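Local coordinates for anthranilate synthase component I (Streptococcus pneumoniae serotype 4, PDB 5KCK), which is a synthase component, a mixed alpha/beta protein built around extended antiparallel beta sheets, at residues P88-I94 / G395-A399; V261-N265 / T400-D404. All blocks are in the same frame, centred on the assembly; numbering follows the deposited sequence.

Contact 1: residues P88-I94 / G395-A399; sequences PFGGGAI and GYLSA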
ATOM      1  N   PRO A  88     -11.887  13.300   2.677  1.00 39.99           N
ATOM      2  CA  PRO A  88     -11.941  13.838   1.301  1.00 45.67           C
ATOM      3  C   PRO A  88     -13.345  14.150   0.792  1.00 45.91           C
ATOM      4  O   PRO A  88     -13.540  15.170   0.109  1.00 40.79           O
ATOM      5  CB  PRO A  88     -11.272  12.729   0.471  1.00 47.91           C
ATOM      6  CG  PRO A  88     -11.308  11.502   1.350  1.00 43.73           C
ATOM      7  CD  PRO A  88     -11.143  12.032   2.735  1.00 42.67           C
ATOM      8  N   PHE A  89     -14.331  13.305   1.103  1.00 28.45           N
ATOM      9  CA  PHE A  89     -15.683  13.466   0.565  1.00 29.28           C
ATOM     10  C   PHE A  89     -16.613  14.149   1.566  1.00 33.16           C
ATOM     11  O   PHE A  89     -17.182  15.201   1.263  1.00 42.57           O
ATOM     12  CB  PHE A  89     -16.229  12.097   0.117  1.00 21.25           C
ATOM     13  CG  PHE A  89     -17.695  12.097  -0.258  1.00 25.89           C
ATOM     14  CD1 PHE A  89     -18.166  12.865  -1.317  1.00 21.11           C
ATOM     15  CD2 PHE A  89     -18.595  11.297   0.434  1.00 23.46           C
ATOM     16  CE1 PHE A  89     -19.520  12.854  -1.656  1.00 26.45           C
ATOM     17  CE2 PHE A  89     -19.941  11.272   0.091  1.00 25.48           C
ATOM     18  CZ  PHE A  89     -20.403  12.059  -0.954  1.00 24.48           C
ATOM     19  N   GLY A  90     -16.768  13.588   2.760  1.00 29.38           N
ATOM     20  CA  GLY A  90     -17.595  14.250   3.764  1.00 26.53           C
ATOM     21  C   GLY A  90     -19.067  14.411   3.429  1.00 30.67           C
ATOM     22  O   GLY A  90     -19.740  15.269   4.014  1.00 29.45           O
ATOM     23  N   GLY A  91     -19.600  13.605   2.523  1.00 27.80           N
ATOM     24  CA  GLY A  91     -21.008  13.794   2.179  1.00 18.67           C
ATOM     25  C   GLY A  91     -21.182  14.666   0.953  1.00 29.70           C
ATOM     26  O   GLY A  91     -20.355  15.528   0.635  1.00 28.02           O
ATOM     27  N   GLY A  92     -22.285  14.432   0.244  1.00 18.31           N
ATOM     28  CA  GLY A  92     -22.536  15.122  -1.006  1.00 23.88           C
ATOM     29  C   GLY A  92     -22.965  14.209  -2.144  1.00 26.89           C
ATOM     30  O   GLY A  92     -23.560  13.156  -1.902  1.00 26.09           O
ATOM     31  N   ALA A  93     -22.678  14.605  -3.386  1.00 17.58           N
ATOM     32  CA  ALA A  93     -23.155  13.913  -4.576  1.00 18.28           C
ATOM     33  C   ALA A  93     -22.043  13.097  -5.218  1.00 23.32           C
ATOM     34  O   ALA A  93     -20.891  13.533  -5.280  1.00 21.46           O
ATOM     35  CB  ALA A  93     -23.701  14.904  -5.606  1.00 17.62           C
ATOM     36  N   ILE A  94     -22.398  11.913  -5.703  1.00 16.54           N
ATOM     37  CA  ILE A  94     -21.490  11.048  -6.447  1.00 16.24           C
ATOM     38  C   ILE A  94     -22.206  10.643  -7.726  1.00 20.81           C
ATOM     39  O   ILE A  94     -23.381  10.255  -7.685  1.00 20.39           O
ATOM     40  CB  ILE A  94     -21.073   9.819  -5.613  1.00 23.81           C
ATOM     41  CG1 ILE A  94     -20.359  10.280  -4.334  1.00 18.80           C
ATOM     42  CG2 ILE A  94     -20.193   8.848  -6.426  1.00 15.93           C
ATOM     43  CD1 ILE A  94     -20.030   9.162  -3.384  1.00 24.27           C
ATOM     44  N   GLY A 395     -17.071  11.711 -10.830  1.00 16.74           N
ATOM     45  CA  GLY A 395     -16.482  11.875  -9.517  1.00 16.90           C
ATOM     46  C   GLY A 395     -17.489  12.311  -8.477  1.00 21.01           C
ATOM     47  O   GLY A 395     -18.597  11.774  -8.454  1.00 23.70           O
ATOM     48  N   TYR A 396     -17.132  13.274  -7.618  1.00 17.28           N
ATOM     49  CA  TYR A 396     -18.024  13.701  -6.545  1.00 20.19           C
ATOM     50  C   TYR A 396     -18.053  15.223  -6.424  1.00 22.29           C
ATOM     51  O   TYR A 396     -17.129  15.929  -6.841  1.00 20.88           O
ATOM     52  CB  TYR A 396     -17.629  13.092  -5.185  1.00 18.39           C
ATOM     53  CG  TYR A 396     -16.301  13.580  -4.625  1.00 20.08           C
ATOM     54  CD1 TYR A 396     -16.213  14.777  -3.900  1.00 22.73           C
ATOM     55  CD2 TYR A 396     -15.137  12.838  -4.804  1.00 18.46           C
ATOM     56  CE1 TYR A 396     -14.990  15.221  -3.392  1.00 26.39           C
ATOM     57  CE2 TYR A 396     -13.913  13.267  -4.293  1.00 20.64           C
ATOM     58  CZ  TYR A 396     -13.849  14.458  -3.593  1.00 26.38           C
ATOM     59  OH  TYR A 396     -12.644  14.868  -3.093  1.00 34.42           O
ATOM     60  N   LEU A 397     -19.138  15.713  -5.829  1.00 21.40           N
ATOM     61  CA  LEU A 397     -19.265  17.090  -5.356  1.00 20.07           C
ATOM     62  C   LEU A 397     -19.580  17.026  -3.864  1.00 24.94           C
ATOM     63  O   LEU A 397     -20.654  16.558  -3.466  1.00 21.39           O
ATOM     64  CB  LEU A 397     -20.354  17.846  -6.117  1.00 18.65           C
ATOM     65  CG  LEU A 397     -20.706  19.240  -5.588  1.00 22.22           C
ATOM     66  CD1 LEU A 397     -19.585  20.251  -5.903  1.00 20.48           C
ATOM     67  CD2 LEU A 397     -22.042  19.697  -6.170  1.00 21.89           C
ATOM     68  N   SER A 398     -18.645  17.477  -3.042  1.00 19.52           N
ATOM     69  CA  SER A 398     -18.812  17.392  -1.604  1.00 21.11           C
ATOM     70  C   SER A 398     -19.715  18.506  -1.085  1.00 24.93           C
ATOM     71  O   SER A 398     -19.772  19.607  -1.642  1.00 21.48           O
ATOM     72  CB  SER A 398     -17.462  17.459  -0.904  1.00 22.12           C
ATOM     73  OG  SER A 398     -17.633  17.427   0.495  1.00 37.33           O
ATOM     74  N   ALA A 399     -20.418  18.202   0.009  1.00 25.70           N
ATOM     75  CA  ALA A 399     -21.251  19.194   0.683  1.00 32.17           C
ATOM     76  C   ALA A 399     -20.455  20.425   1.111  1.00 31.96           C
ATOM     77  O   ALA A 399     -21.030  21.509   1.270  1.00 32.69           O
ATOM     78  CB  ALA A 399     -21.926  18.557   1.895  1.00 24.61           C
TER
HETATM   79  O   HOH W   1     -14.874  17.675   1.327  1.00 40.31           O

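Contact 2: residues V261-N265 / T400-D404; sequences VSVKN and TGDMD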
ATOM      1  N   VAL A 261     -10.789  18.224 -13.389  1.00 22.02           N
ATOM      2  CA  VAL A 261     -10.681  19.433 -12.586  1.00 19.62           C
ATOM      3  C   VAL A 261     -11.025  19.072 -11.153  1.00 30.63           C
ATOM      4  O   VAL A 261     -11.840  18.176 -10.905  1.00 28.72           O
ATOM      5  CB  VAL A 261     -11.610  20.547 -13.111  1.00 19.82           C
ATOM      6  CG1 VAL A 261     -13.074  20.202 -12.831  1.00 20.78           C
ATOM      7  CG2 VAL A 261     -11.236  21.896 -12.512  1.00 18.95           C
ATOM      8  N   SER A 262     -10.396  19.748 -10.203  1.00 24.10           N
ATOM      9  CA  SER A 262     -10.770  19.618  -8.810  1.00 18.47           C
ATOM     10  C   SER A 262     -10.843  21.000  -8.179  1.00 24.01           C
ATOM     11  O   SER A 262     -10.190  21.952  -8.620  1.00 27.19           O
ATOM     12  CB  SER A 262      -9.791  18.740  -8.042  1.00 19.05           C
ATOM     13  OG  SER A 262      -8.560  19.406  -7.853  1.00 30.42           O
ATOM     14  N   VAL A 263     -11.665  21.105  -7.147  1.00 18.92           N
ATOM     15  CA  VAL A 263     -11.776  22.312  -6.349  1.00 21.21           C
ATOM     16  C   VAL A 263     -11.609  21.910  -4.899  1.00 20.31           C
ATOM     17  O   VAL A 263     -12.308  21.010  -4.420  1.00 21.27           O
ATOM     18  CB  VAL A 263     -13.119  23.023  -6.556  1.00 16.65           C
ATOM     19  CG1 VAL A 263     -13.143  24.331  -5.769  1.00 22.42           C
ATOM     20  CG2 VAL A 263     -13.375  23.233  -8.025  1.00 17.15           C
ATOM     21  N   LYS A 264     -10.691  22.578  -4.203  1.00 21.59           N
ATOM     22  CA  LYS A 264     -10.353  22.217  -2.829  1.00 23.12           C
ATOM     23  C   LYS A 264     -10.035  23.497  -2.069  1.00 22.87           C
ATOM     24  O   LYS A 264      -9.062  24.186  -2.395  1.00 27.07           O
ATOM     25  CB  LYS A 264      -9.177  21.245  -2.805  1.00 29.87           C
ATOM     26  CG  LYS A 264      -8.504  21.109  -1.452  1.00 43.24           C
ATOM     27  CD  LYS A 264      -9.111  19.996  -0.627  1.00 49.72           C
ATOM     28  CE  LYS A 264      -8.231  19.685   0.577  1.00 61.95           C
ATOM     29  NZ  LYS A 264      -6.807  19.453   0.182  1.00 64.77           N
ATOM     30  N   ASN A 265     -10.873  23.817  -1.083  1.00 25.38           N
ATOM     31  CA  ASN A 265     -10.745  25.025  -0.263  1.00 27.48           C
ATOM     32  C   ASN A 265     -10.529  26.270  -1.123  1.00 28.41           C
ATOM     33  O   ASN A 265      -9.610  27.057  -0.898  1.00 21.85           O
ATOM     34  CB  ASN A 265      -9.622  24.872   0.762  1.00 29.48           C
ATOM     35  CG  ASN A 265      -9.912  23.778   1.786  1.00 49.72           C
ATOM     36  OD1 ASN A 265     -11.072  23.480   2.087  1.00 57.17           O
ATOM     37  ND2 ASN A 265      -8.859  23.175   2.322  1.00 53.54           N
ATOM     38  N   THR A 400     -19.143  20.282   1.318  1.00 23.03           N
ATOM     39  CA  THR A 400     -18.295  21.442   1.576  1.00 23.15           C
ATOM     40  C   THR A 400     -18.188  22.376   0.376  1.00 22.34           C
ATOM     41  O   THR A 400     -17.667  23.485   0.523  1.00 22.57           O
ATOM     42  CB  THR A 400     -16.887  20.997   1.967  1.00 27.91           C
ATOM     43  OG1 THR A 400     -16.260  20.365   0.834  1.00 21.94           O
ATOM     44  CG2 THR A 400     -16.937  20.023   3.137  1.00 24.05           C
ATOM     45  N   GLY A 401     -18.641  21.954  -0.803  1.00 21.53           N
ATOM     46  CA  GLY A 401     -18.362  22.670  -2.028  1.00 21.76           C
ATOM     47  C   GLY A 401     -17.069  22.273  -2.715  1.00 26.16           C
ATOM     48  O   GLY A 401     -16.806  22.751  -3.825  1.00 23.00           O
ATOM     49  N   ASP A 402     -16.246  21.438  -2.081  1.00 21.20           N
ATOM     50  CA  ASP A 402     -15.114  20.828  -2.760  1.00 19.41           C
ATOM     51  C   ASP A 402     -15.610  19.860  -3.831  1.00 27.60           C
ATOM     52  O   ASP A 402     -16.743  19.369  -3.790  1.00 26.37           O
ATOM     53  CB  ASP A 402     -14.216  20.074  -1.779  1.00 20.75           C
ATOM     54  CG  ASP A 402     -13.396  20.998  -0.905  1.00 32.18           C
ATOM     55  OD1 ASP A 402     -13.376  22.218  -1.173  1.00 40.80           O
ATOM     56  OD2 ASP A 402     -12.761  20.499   0.048  1.00 38.43           O
HETATM   57  N   MSE A 403     -14.735  19.575  -4.786  1.00 20.09           N
HETATM   58  CA  MSE A 403     -15.111  18.752  -5.926  1.00 20.77           C
HETATM   59  C   MSE A 403     -13.896  18.071  -6.509  1.00 20.10           C
HETATM   60  O   MSE A 403     -12.807  18.641  -6.504  1.00 20.40           O
HETATM   61  CB  MSE A 403     -15.785  19.601  -6.999  1.00 17.42           C
HETATM   62  CG  MSE A 403     -16.329  18.793  -8.150  1.00 34.99           C
HETATM   63 SE   MSE A 403     -17.198  19.910  -9.493  1.00 41.71          SE
HETATM   64  CE  MSE A 403     -15.609  20.884 -10.141  1.00 28.02           C
ATOM     65  N   ASP A 404     -14.073  16.852  -7.014  1.00 19.66           N
ATOM     66  CA  ASP A 404     -12.992  16.151  -7.699  1.00 23.57           C
ATOM     67  C   ASP A 404     -13.588  15.337  -8.838  1.00 19.87           C
ATOM     68  O   ASP A 404     -14.369  14.415  -8.598  1.00 22.98           O
ATOM     69  CB  ASP A 404     -12.218  15.263  -6.725  1.00 29.82           C
ATOM     70  CG  ASP A 404     -10.945  14.711  -7.331  1.00 38.61           C
ATOM     71  OD1 ASP A 404     -10.594  15.134  -8.454  1.00 34.96           O
ATOM     72  OD2 ASP A 404     -10.300  13.857  -6.678  1.00 42.90           O
TER

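Contact 1: residues P88-I94 / G395-A399
Ala399 N donates to Gly91 O at 2.7 Å. This bond extends the antiparallel pairing just before Gly92 and just after Ser398. Within the strands Ala93 and Leu397 form a hydrogen-bonded pair: Ala93 N reaches Leu397 O at 2.8 Å and Leu397 N reaches Ala93 O at 2.9 Å. Gly92 has no side chain, and its CA comes close to Leu397 O, at 3.4 Å, in a CA-H...O contact. The pairing joins the N-terminal region of the chain to its C-terminal family region within one sheet.

Ser398 OG lies by the turn Phe89-Gly91, which leads into strand 92-94. It is modelled only 2.4 Å from Phe89 O; the pairing is plausible but so short a length is doubtful. Water 1 donates to the same OG at 2.9 Å and also lies within bonding distance of Pro88 O.

The apolar centre is the Phe89 ring. Its edge is turned toward the face of the Tyr396 ring in an offset T-shaped pair, with the planes at 78° and CD1 of Phe89 3.8 Å from CD1 of Tyr396. Tyr396 CG sits between its backbone N and carbonyl carbon (chi1 67°), which brings the ring alongside the turn. Gly91 N lies over one face of the Phe89 ring and Ile94 CD1 over the opposite one, both toward the rim. Ile94 CG1 also packs on Tyr396 CB at 4.0 Å.

Ile94 and Tyr396 share one face of the sheet. Strand 41-45 packs on Phe89 and Ile94, and Val27 and Leu29 of the second subunit reach Ile94 and Tyr396. On the face carrying Ala93 and Leu397 lies helix 70-78, through Leu74 and Ile78. Strand 92-97 is flanked by strand 121-126, and strand 393-398 by strand 403-407.

Contact 2: residues V261-N265 / T400-D404
Val263 and Met403 form an antiparallel hydrogen-bonded pair. Val263 N donates to Met403 O at 2.8 Å. Met403 N returns the bond to Val263 O, also at 2.8 Å. On the face shared by these two residues, the selenomethionine side chain of Met403 bends at its last torsion (chi3 67°). This sets the methyl CE 3.8 Å from Val261 CG1 and 3.9 Å from Val263 CG2.

Beyond the strand end a carboxylate takes over. Asp402 OD1 accepts from Asn265 N at 3.0 Å, on its syn side but 35° out of the carboxylate plane. Asp402 is positioned in turn by an ST turn, in which its N donates to Thr400 OG1 at 3.1 Å.

Helix 354-361 packs on Val261, Val263 and Met403. On the other face Asp404 lies beside Ser262, and its OD1 is hydrogen-bonded to Tyr241 OH.

Side-chain packing is thus apolar under helix 354-361, and polar where the chain turns at Thr400-Asp402. Lys264 NZ stays 6.0 Å from Asp402 OD2, so its charge probably steadies the carboxylate only weakly.

Overall arrangement
Contacts 1 and 2 lie in one long antiparallel sheet, with centres about 9 Å apart. Strands 393-398 and 403-407 follow each other in the chain and are neighbours in the sheet. Their turn, residues 399-402, supplies residues to both contacts. Tyr396 N probably bonds Asp404 O, and Leu397 packs on Met403. The four strands run in the order 92-97, 393-398, 403-407 and 259-264. Contact 1 is buried, ties in the N-terminal region and reaches the second subunit. Contact 2 is partly exposed and touches no other chain of the assembly. Contact 1 is held by aromatic and backbone contacts in the interior, contact 2 by an aliphatic face and an acid at a more exposed end.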